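Local coordinates for galactose-binding-like protein (PDB 7M1B) that probably binds carbohydrate as a SusE-like protein of a Bacteroides glycan-uptake system, and may also have a degradative capacity, at residues N136-D141 against V180-L185; T265-R270 against A347-V352; E293-S298 against W310-D315. All coordinates share one frame; numbering follows the deposited sequence.

Contact 1: N136-D141 against V180-L185; sequences NYLIFD and VRVRDL
Arg-183 and Asp-141 meet on the sheet face they share with Ile-139, their flat ends nearly coplanar (23° apart). The Arg-183 NE donates to Asp-141 OD2 at 3.1 Å; the oxygen lies at the edge of the guanidinium, in its plane, and uses its syn lone pair. Ile-139, paired directly across from Arg-183, puts its CG2 over one guanidinium face, 3.7 Å from Arg-183 NH2. CG of Arg-183 stands between the backbone N and the carbonyl carbon (chi1 69°), and the chain then runs extended to NE, which carries the guanidinium past the paired Ile-139 to the next acidic residue on that face. On the other face, Val-182 places CG1 over the centre of the Phe-140 ring, 4.1 Å from its centroid and 8° off the normal, a CH-pi contact, while Val-180 CG1 comes to the ring edge. Beyond the strands, Leu-185 CD1 meets Tyr-137 CD2 at 3.4 Å. Backbone hydrogen bonds run both ways in the pairs Ile-139 with Arg-183 and Asp-141 with Arg-181. Replacing Arg-183 with an alanine would probably strip Asp-141 OD2 of its charged mate and uncover the Ile-139 methyl. Asp-141 OD1 is held separately by Thr-156 OG1 of strand 155-159, so the two carboxylate oxygens tie strand 138-144 to both its neighbours. This grip at both oxygens restrains the carboxylate's rotation, and the arginine charge probably favours its ionised form, while Phe-140 and Val-182 face the domain interior against Phe-166 and Ile-114.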
loop_
_atom_site.group_PDB
_atom_site.type_symbol
_atom_site.label_atom_id
_atom_site.label_comp_id
_atom_site.label_asym_id
_atom_site.label_seq_id
_atom_site.Cartn_x
_atom_site.Cartn_y
_atom_site.Cartn_z
ATOM N N ASN A 136 -3.209 -28.151 -6.944
ATOM C CA ASN A 136 -3.257 -29.276 -6.031
ATOM C C ASN A 136 -3.222 -28.694 -4.632
ATOM O O ASN A 136 -2.854 -27.535 -4.405
ATOM C CB ASN A 136 -2.106 -30.256 -6.243
ATOM C CG ASN A 136 -2.262 -30.961 -7.576
ATOM O OD1 ASN A 136 -1.619 -30.573 -8.556
ATOM N ND2 ASN A 136 -3.202 -31.897 -7.621
ATOM N N TYR A 137 -3.572 -29.546 -3.691
ATOM C CA TYR A 137 -3.704 -29.163 -2.299
ATOM C C TYR A 137 -2.411 -29.478 -1.566
ATOM O O TYR A 137 -1.990 -30.601 -1.448
ATOM C CB TYR A 137 -4.943 -29.780 -1.657
ATOM C CG TYR A 137 -5.283 -29.387 -0.238
ATOM C CD1 TYR A 137 -6.072 -28.271 0.014
ATOM C CD2 TYR A 137 -4.837 -30.122 0.851
ATOM C CE1 TYR A 137 -6.400 -27.884 1.307
ATOM C CE2 TYR A 137 -5.179 -29.767 2.148
ATOM C CZ TYR A 137 -5.990 -28.668 2.380
ATOM O OH TYR A 137 -6.272 -28.291 3.677
ATOM N N LEU A 138 -1.699 -28.418 -1.154
ATOM C CA LEU A 138 -0.355 -28.513 -0.597
ATOM C C LEU A 138 -0.442 -27.969 0.835
ATOM O O LEU A 138 -1.432 -27.267 1.100
ATOM C CB LEU A 138 0.605 -27.699 -1.496
ATOM C CG LEU A 138 0.758 -28.216 -2.943
ATOM C CD1 LEU A 138 1.600 -27.210 -3.745
ATOM C CD2 LEU A 138 1.422 -29.610 -2.984
ATOM N N ILE A 139 0.444 -28.466 1.715
ATOM C CA ILE A 139 0.569 -28.053 3.135
ATOM C C ILE A 139 2.016 -27.630 3.362
ATOM O O ILE A 139 2.950 -28.420 3.163
ATOM C CB ILE A 139 0.171 -29.262 4.027
ATOM C CG1 ILE A 139 -1.011 -30.039 3.434
ATOM C CG2 ILE A 139 -0.136 -28.818 5.482
ATOM C CD1 ILE A 139 -2.337 -29.309 3.514
ATOM N N PHE A 140 2.176 -26.364 3.738
ATOM C CA PHE A 140 3.524 -25.882 3.948
ATOM C C PHE A 140 3.779 -25.783 5.443
ATOM O O PHE A 140 3.006 -25.130 6.136
ATOM C CB PHE A 140 3.655 -24.509 3.293
ATOM C CG PHE A 140 3.618 -24.504 1.782
ATOM C CD1 PHE A 140 2.418 -24.670 1.085
ATOM C CD2 PHE A 140 4.785 -24.336 1.038
ATOM C CE1 PHE A 140 2.388 -24.617 -0.303
ATOM C CE2 PHE A 140 4.755 -24.264 -0.350
ATOM C CZ PHE A 140 3.562 -24.396 -1.020
ATOM N N ASP A 141 4.835 -26.456 5.928
ATOM C CA ASP A 141 5.177 -26.376 7.346
ATOM C C ASP A 141 6.432 -25.519 7.451
ATOM O O ASP A 141 7.466 -25.891 6.884
ATOM C CB ASP A 141 5.492 -27.759 7.937
ATOM C CG ASP A 141 4.253 -28.619 8.100
ATOM O OD1 ASP A 141 3.235 -28.078 8.620
ATOM O OD2 ASP A 141 4.302 -29.812 7.680
ATOM N N VAL A 180 11.548 -24.925 5.408
ATOM C CA VAL A 180 10.250 -25.146 4.786
ATOM C C VAL A 180 10.153 -26.582 4.273
ATOM O O VAL A 180 11.063 -27.121 3.633
ATOM C CB VAL A 180 9.885 -24.153 3.652
ATOM C CG1 VAL A 180 8.408 -24.396 3.233
ATOM C CG2 VAL A 180 10.138 -22.678 4.011
ATOM N N ARG A 181 9.022 -27.241 4.547
ATOM C CA ARG A 181 8.724 -28.560 3.977
ATOM C C ARG A 181 7.302 -28.506 3.427
ATOM O O ARG A 181 6.463 -27.774 4.048
ATOM C CB ARG A 181 8.874 -29.639 5.055
ATOM C CG ARG A 181 10.189 -30.406 4.975
ATOM C CD ARG A 181 10.235 -31.619 5.877
ATOM N NE ARG A 181 10.560 -32.793 5.088
ATOM C CZ ARG A 181 10.694 -34.020 5.573
ATOM N NH1 ARG A 181 10.544 -34.239 6.869
ATOM N NH2 ARG A 181 10.978 -35.025 4.762
ATOM N N VAL A 182 7.057 -29.197 2.285
ATOM C CA VAL A 182 5.738 -29.250 1.627
ATOM C C VAL A 182 5.298 -30.706 1.692
ATOM O O VAL A 182 6.112 -31.584 1.399
ATOM C CB VAL A 182 5.779 -28.736 0.166
ATOM C CG1 VAL A 182 4.347 -28.395 -0.313
ATOM C CG2 VAL A 182 6.620 -27.429 0.070
ATOM N N ARG A 183 4.005 -30.904 2.037
ATOM C CA ARG A 183 3.377 -32.240 2.097
ATOM C C ARG A 183 1.978 -32.210 1.464
ATOM O O ARG A 183 1.421 -31.127 1.257
ATOM C CB ARG A 183 3.375 -32.859 3.513
ATOM C CG ARG A 183 2.441 -32.173 4.552
ATOM C CD ARG A 183 2.786 -32.652 5.954
ATOM N NE ARG A 183 2.073 -31.849 6.955
ATOM C CZ ARG A 183 0.795 -32.014 7.296
ATOM N NH1 ARG A 183 0.071 -32.955 6.703
ATOM N NH2 ARG A 183 0.249 -31.226 8.221
ATOM N N ASP A 184 1.441 -33.391 1.094
ATOM C CA ASP A 184 0.130 -33.466 0.433
ATOM C C ASP A 184 -0.775 -34.327 1.319
ATOM O O ASP A 184 -0.286 -34.812 2.361
ATOM C CB ASP A 184 0.237 -33.881 -1.043
ATOM C CG ASP A 184 0.776 -35.320 -1.255
ATOM O OD1 ASP A 184 0.826 -36.135 -0.287
ATOM O OD2 ASP A 184 1.161 -35.672 -2.405
ATOM N N LEU A 185 -2.060 -34.484 0.895
ATOM C CA LEU A 185 -3.052 -35.202 1.686
ATOM C C LEU A 185 -2.937 -36.708 1.419
ATOM O O LEU A 185 -3.759 -37.483 1.905
ATOM C CB LEU A 185 -4.446 -34.697 1.293
ATOM C CG LEU A 185 -4.986 -33.514 2.101
ATOM C CD1 LEU A 185 -6.358 -33.094 1.575
ATOM C CD2 LEU A 185 -5.065 -33.878 3.597
#

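Contact 2: T265-R270 against A347-V352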
loop_
_atom_site.group_PDB
_atom_site.type_symbol
_atom_site.label_atom_id
_atom_site.label_comp_id
_atom_site.label_asym_id
_atom_site.label_seq_id
_atom_site.Cartn_x
_atom_site.Cartn_y
_atom_site.Cartn_z
ATOM N N THR A 265 13.472 3.950 -5.384
ATOM C CA THR A 265 12.693 2.708 -5.422
ATOM C C THR A 265 12.682 2.074 -4.034
ATOM O O THR A 265 13.717 2.023 -3.374
ATOM C CB THR A 265 13.323 1.753 -6.428
ATOM O OG1 THR A 265 13.234 2.421 -7.703
ATOM C CG2 THR A 265 12.527 0.460 -6.554
ATOM N N ALA A 266 11.550 1.501 -3.638
ATOM C CA ALA A 266 11.437 0.920 -2.302
ATOM C C ALA A 266 10.438 -0.226 -2.294
ATOM O O ALA A 266 9.499 -0.222 -3.056
ATOM C CB ALA A 266 11.036 1.994 -1.296
ATOM N N GLN A 267 10.647 -1.162 -1.361
ATOM C CA GLN A 267 9.665 -2.156 -0.958
ATOM C C GLN A 267 8.795 -1.507 0.104
ATOM O O GLN A 267 9.309 -1.126 1.153
ATOM C CB GLN A 267 10.395 -3.412 -0.396
ATOM C CG GLN A 267 9.456 -4.620 -0.253
ATOM C CD GLN A 267 8.904 -5.180 -1.546
ATOM O OE1 GLN A 267 9.611 -5.433 -2.528
ATOM N NE2 GLN A 267 7.606 -5.417 -1.539
ATOM N N LEU A 268 7.491 -1.293 -0.165
ATOM C CA LEU A 268 6.650 -0.516 0.725
ATOM C C LEU A 268 5.981 -1.378 1.786
ATOM O O LEU A 268 5.455 -2.489 1.497
ATOM C CB LEU A 268 5.595 0.196 -0.123
ATOM C CG LEU A 268 6.151 1.267 -1.053
ATOM C CD1 LEU A 268 5.023 1.933 -1.896
ATOM C CD2 LEU A 268 6.888 2.369 -0.262
ATOM N N SER A 269 5.880 -0.821 2.984
ATOM C CA SER A 269 5.222 -1.428 4.124
ATOM C C SER A 269 3.845 -0.827 4.371
ATOM O O SER A 269 2.884 -1.551 4.520
ATOM C CB SER A 269 6.055 -1.421 5.380
ATOM O OG SER A 269 6.438 -0.062 5.701
ATOM N N ARG A 270 3.787 0.481 4.534
ATOM C CA ARG A 270 2.530 1.133 4.903
ATOM C C ARG A 270 2.658 2.634 4.635
ATOM O O ARG A 270 3.747 3.112 4.276
ATOM C CB ARG A 270 2.375 0.905 6.424
ATOM C CG ARG A 270 3.410 1.631 7.276
ATOM C CD ARG A 270 3.280 1.216 8.771
ATOM N NE ARG A 270 4.202 1.980 9.627
ATOM C CZ ARG A 270 4.041 3.203 10.171
ATOM N NH1 ARG A 270 2.938 3.920 9.998
ATOM N NH2 ARG A 270 5.028 3.698 10.900
ATOM N N ALA A 347 1.752 -7.632 0.849
ATOM C CA ALA A 347 3.079 -8.261 0.877
ATOM C C ALA A 347 3.586 -8.664 -0.521
ATOM O O ALA A 347 4.791 -8.585 -0.825
ATOM C CB ALA A 347 3.138 -9.406 1.855
ATOM N N ASP A 348 2.668 -9.046 -1.405
ATOM C CA ASP A 348 3.059 -9.622 -2.688
ATOM C C ASP A 348 3.170 -8.493 -3.712
ATOM O O ASP A 348 2.473 -8.480 -4.713
ATOM C CB ASP A 348 2.079 -10.741 -3.029
ATOM C CG ASP A 348 0.626 -10.277 -3.012
ATOM O OD1 ASP A 348 0.304 -9.308 -2.266
ATOM O OD2 ASP A 348 -0.169 -10.850 -3.771
ATOM N N ILE A 349 3.908 -7.430 -3.384
ATOM C CA ILE A 349 3.992 -6.337 -4.342
ATOM C C ILE A 349 5.472 -6.228 -4.709
ATOM O O ILE A 349 6.308 -6.652 -3.909
ATOM C CB ILE A 349 3.417 -5.010 -3.767
ATOM C CG1 ILE A 349 4.129 -4.637 -2.456
ATOM C CG2 ILE A 349 1.883 -5.072 -3.619
ATOM C CD1 ILE A 349 3.852 -3.213 -1.932
ATOM N N PRO A 350 5.823 -5.708 -5.902
ATOM C CA PRO A 350 7.203 -5.555 -6.331
ATOM C C PRO A 350 7.705 -4.253 -5.696
ATOM O O PRO A 350 6.881 -3.432 -5.259
ATOM C CB PRO A 350 7.082 -5.352 -7.863
ATOM C CG PRO A 350 5.691 -4.805 -8.098
ATOM C CD PRO A 350 4.854 -5.230 -6.914
ATOM N N PRO A 351 9.032 -3.991 -5.715
ATOM C CA PRO A 351 9.558 -2.660 -5.384
ATOM C C PRO A 351 8.955 -1.690 -6.387
ATOM O O PRO A 351 8.781 -2.034 -7.551
ATOM C CB PRO A 351 11.060 -2.800 -5.692
ATOM C CG PRO A 351 11.331 -4.290 -5.470
ATOM C CD PRO A 351 10.110 -4.929 -6.107
ATOM N N VAL A 352 8.727 -0.448 -5.942
ATOM C CA VAL A 352 8.115 0.563 -6.832
ATOM C C VAL A 352 8.775 1.920 -6.540
ATOM O O VAL A 352 9.439 2.076 -5.497
ATOM C CB VAL A 352 6.582 0.695 -6.706
ATOM C CG1 VAL A 352 5.884 -0.552 -7.260
ATOM C CG2 VAL A 352 6.170 0.936 -5.268
HETATM O O HOH W 1 6.913 -1.798 -2.956
#
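Ala-266 and Val-352 form an antiparallel hydrogen-bonded pair, Ala-266 N to Val-352 O at 2.9 Å and Val-352 N to Ala-266 O at 3.0 Å. Beyond this pair the 347-351 chain is irregular, and the Gln-267 side chain takes over the bridging. Its NE2 donates to Ile-349 O at 3.0 Å in an almost straight line (178° at the hydrogen); the acceptor lies in the amide plane, but the donor stands 48° out of the carbonyl plane and so misses the lone pairs. A bend at chi2 (65°) turns the amide back over the proline segment, where OE1 lies 3.6 Å from Pro-351 CG. A water continues the link, donating to Ala-266 O and Pro-350 O and accepting from Leu-268 N at 2.9 Å. Thr-265 CG2 packs on Pro-351 CB, 3.7 Å away. On the Leu-268 side, its CD1 meets Val-352 CG2 at 3.7 Å, the two side chains crossing at about a right angle, and Ile-349 CD1 approaches Leu-268 CB more loosely at 4.2 Å. Strand 256-274 is paired on its other side with strand 370-380, Gln-267 bonding through its backbone to Thr-379. The arrangement is that of a loop entering an antiparallel sheet, its first paired residue being Val-352, consistent with the beta-sandwich (jelly-roll) fold of galactose-binding-like domains.

Contact 3: E293-S298 against W310-D315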
loop_
_atom_site.group_PDB
_atom_site.type_symbol
_atom_site.label_atom_id
_atom_site.label_comp_id
_atom_site.label_asym_id
_atom_site.label_seq_id
_atom_site.Cartn_x
_atom_site.Cartn_y
_atom_site.Cartn_z
ATOM N N GLU A 293 -7.527 3.138 -4.399
ATOM C CA GLU A 293 -6.472 2.184 -4.562
ATOM C C GLU A 293 -5.148 2.908 -4.721
ATOM O O GLU A 293 -5.101 3.964 -5.321
ATOM C CB GLU A 293 -6.687 1.293 -5.767
ATOM C CG GLU A 293 -8.059 0.586 -5.683
ATOM C CD GLU A 293 -8.472 -0.092 -6.969
ATOM O OE1 GLU A 293 -7.879 0.238 -8.065
ATOM O OE2 GLU A 293 -9.490 -0.840 -6.899
ATOM N N VAL A 294 -4.089 2.258 -4.234
ATOM C CA VAL A 294 -2.735 2.744 -4.497
ATOM C C VAL A 294 -2.074 1.802 -5.494
ATOM O O VAL A 294 -2.143 0.584 -5.283
ATOM C CB VAL A 294 -1.902 2.786 -3.200
ATOM C CG1 VAL A 294 -0.526 3.379 -3.560
ATOM C CG2 VAL A 294 -2.591 3.715 -2.170
ATOM N N TRP A 295 -1.558 2.355 -6.607
ATOM C CA TRP A 295 -0.896 1.581 -7.642
ATOM C C TRP A 295 0.542 2.036 -7.742
ATOM O O TRP A 295 0.895 3.180 -7.351
ATOM C CB TRP A 295 -1.618 1.872 -8.982
ATOM C CG TRP A 295 -2.983 1.218 -9.072
ATOM C CD1 TRP A 295 -4.126 1.526 -8.357
ATOM C CD2 TRP A 295 -3.329 0.083 -9.910
ATOM N NE1 TRP A 295 -5.156 0.706 -8.734
ATOM C CE2 TRP A 295 -4.711 -0.153 -9.713
ATOM C CE3 TRP A 295 -2.674 -0.628 -10.928
ATOM C CZ2 TRP A 295 -5.398 -1.212 -10.359
ATOM C CZ3 TRP A 295 -3.338 -1.669 -11.564
ATOM C CH2 TRP A 295 -4.694 -1.931 -11.314
ATOM N N GLY A 296 1.384 1.183 -8.303
ATOM C CA GLY A 296 2.781 1.635 -8.423
ATOM C C GLY A 296 3.522 0.978 -9.586
ATOM O O GLY A 296 3.088 -0.073 -10.094
ATOM N N ARG A 297 4.726 1.474 -9.909
ATOM C CA ARG A 297 5.659 0.796 -10.800
ATOM C C ARG A 297 7.080 1.257 -10.502
ATOM O O ARG A 297 7.303 2.368 -9.967
ATOM C CB ARG A 297 5.262 1.103 -12.249
ATOM C CG ARG A 297 5.327 2.569 -12.663
ATOM C CD ARG A 297 4.704 2.825 -14.047
ATOM N NE ARG A 297 5.424 2.127 -15.102
ATOM C CZ ARG A 297 4.896 1.875 -16.298
ATOM N NH1 ARG A 297 3.671 2.314 -16.597
ATOM N NH2 ARG A 297 5.649 1.253 -17.204
ATOM N N SER A 298 8.066 0.442 -10.916
ATOM C CA SER A 298 9.445 0.833 -10.669
ATOM C C SER A 298 10.076 1.573 -11.853
ATOM O O SER A 298 11.052 2.304 -11.651
ATOM C CB SER A 298 10.347 -0.316 -10.278
ATOM O OG SER A 298 10.236 -1.346 -11.278
ATOM N N TRP A 310 1.400 -0.631 -14.740
ATOM C CA TRP A 310 1.130 -0.288 -13.341
ATOM C C TRP A 310 0.611 -1.521 -12.603
ATOM O O TRP A 310 -0.174 -2.293 -13.181
ATOM C CB TRP A 310 0.091 0.851 -13.264
ATOM C CG TRP A 310 0.675 2.177 -13.700
ATOM C CD1 TRP A 310 0.657 2.729 -14.971
ATOM C CD2 TRP A 310 1.226 3.183 -12.831
ATOM N NE1 TRP A 310 1.246 3.998 -14.937
ATOM C CE2 TRP A 310 1.601 4.277 -13.631
ATOM C CE3 TRP A 310 1.496 3.195 -11.438
ATOM C CZ2 TRP A 310 2.174 5.445 -13.065
ATOM C CZ3 TRP A 310 2.086 4.319 -10.907
ATOM C CH2 TRP A 310 2.416 5.390 -11.710
ATOM N N THR A 311 0.992 -1.690 -11.315
ATOM C CA THR A 311 0.618 -2.813 -10.448
ATOM C C THR A 311 -0.170 -2.260 -9.258
ATOM O O THR A 311 0.215 -1.212 -8.666
ATOM C CB THR A 311 1.858 -3.556 -9.901
ATOM O OG1 THR A 311 2.587 -4.030 -11.026
ATOM C CG2 THR A 311 1.509 -4.703 -8.986
ATOM N N LYS A 312 -1.266 -2.915 -8.900
ATOM C CA LYS A 312 -2.014 -2.495 -7.734
ATOM C C LYS A 312 -1.308 -2.925 -6.443
ATOM O O LYS A 312 -0.840 -4.088 -6.296
ATOM C CB LYS A 312 -3.439 -3.033 -7.773
ATOM C CG LYS A 312 -4.352 -2.350 -6.763
ATOM C CD LYS A 312 -5.799 -2.780 -6.887
ATOM C CE LYS A 312 -6.162 -3.825 -5.883
ATOM N NZ LYS A 312 -7.618 -4.138 -5.963
ATOM N N LEU A 313 -1.216 -1.945 -5.512
ATOM C CA LEU A 313 -0.500 -2.184 -4.260
ATOM C C LEU A 313 -1.370 -2.221 -3.001
ATOM O O LEU A 313 -0.896 -2.774 -1.991
ATOM C CB LEU A 313 0.524 -1.051 -4.038
ATOM C CG LEU A 313 1.409 -0.705 -5.235
ATOM C CD1 LEU A 313 2.327 0.481 -4.885
ATOM C CD2 LEU A 313 2.268 -1.878 -5.765
ATOM N N ALA A 314 -2.559 -1.595 -2.988
ATOM C CA ALA A 314 -3.377 -1.518 -1.767
ATOM C C ALA A 314 -4.770 -1.065 -2.157
ATOM O O ALA A 314 -4.945 -0.338 -3.145
ATOM C CB ALA A 314 -2.806 -0.500 -0.793
ATOM N N ASP A 315 -5.752 -1.611 -1.413
ATOM C CA ASP A 315 -7.110 -1.091 -1.400
ATOM C C ASP A 315 -7.255 -0.402 -0.061
ATOM O O ASP A 315 -6.839 -0.947 1.007
ATOM C CB ASP A 315 -8.122 -2.235 -1.455
ATOM C CG ASP A 315 -8.085 -2.987 -2.769
ATOM O OD1 ASP A 315 -8.339 -2.374 -3.833
ATOM O OD2 ASP A 315 -7.896 -4.194 -2.700
HETATM O O HOH W 2 -10.726 -1.248 -4.576
HETATM O O HOH W 3 -9.064 -3.307 -8.229
#
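Lys-312 lies across one face of the Trp-295 indole, its CB centred over the six-membered ring 3.6 Å from the centroid, while the carbonyl of Trp-310 comes to the ring edge. Also at that ring's edge, Glu-293 OE1 accepts from Trp-295 NE1 at 2.8 Å, only 1° out of the indole plane, which fixes the ring's rotation. The Trp-310 indole is covered on one face by Arg-297, whose CD sits 3.6 Å from the centroid of the five-membered ring, and Gly-296 N lies at its edge, in the ring plane; the guanidinium stands almost perpendicular, 88° to the ring plane, in a cation-pi contact with CZ 4.7 Å from the same centroid. Arg-297 also forms a salt bridge with Asp-299. A bend at chi3 (99°) turns Lys-312 NZ to Asp-315 OD1 at 2.9 Å; its ion pair with Glu-293 OE2 is long, and a water also bridges the two, donating to OE2 and accepting from NZ. Glu-293 and Asp-315 run side by side, and the lysine probably eases the repulsion between their carboxylates. In the backbone, Val-294 O accepts from both Leu-313 N (2.7 Å) and Ala-314 N (3.2 Å), the classic beta bulge that shifts the register. Leu-313 CD1 lies beside Gly-296, where a CB would clash. Strand 292-297 lies between strands 311-317 and 352-362; Trp-307 meets both indoles edge-to-face, and Val-294 packs on Phe-271 of strand 256-274.

Contacts 2 and 3 belong to one sheet and one family region, with centres about 9 Å apart, and contact 3 is nested in the chain between the two halves of contact 2. They touch directly: Val-352 CG1 lies 3.5 Å from Arg-297 N, and Ile-349 CG2 lies 3.8 Å from Leu-313 CA, so segment 347-352 packs against both segments of contact 3. Contact 1 stands apart in the DUF5126 region, in a separate four-stranded sheet; its centre is about 27 Å from that of contact 2 and about 31 Å from that of contact 3, and its nearest atoms are about 14 Å and 21 Å away.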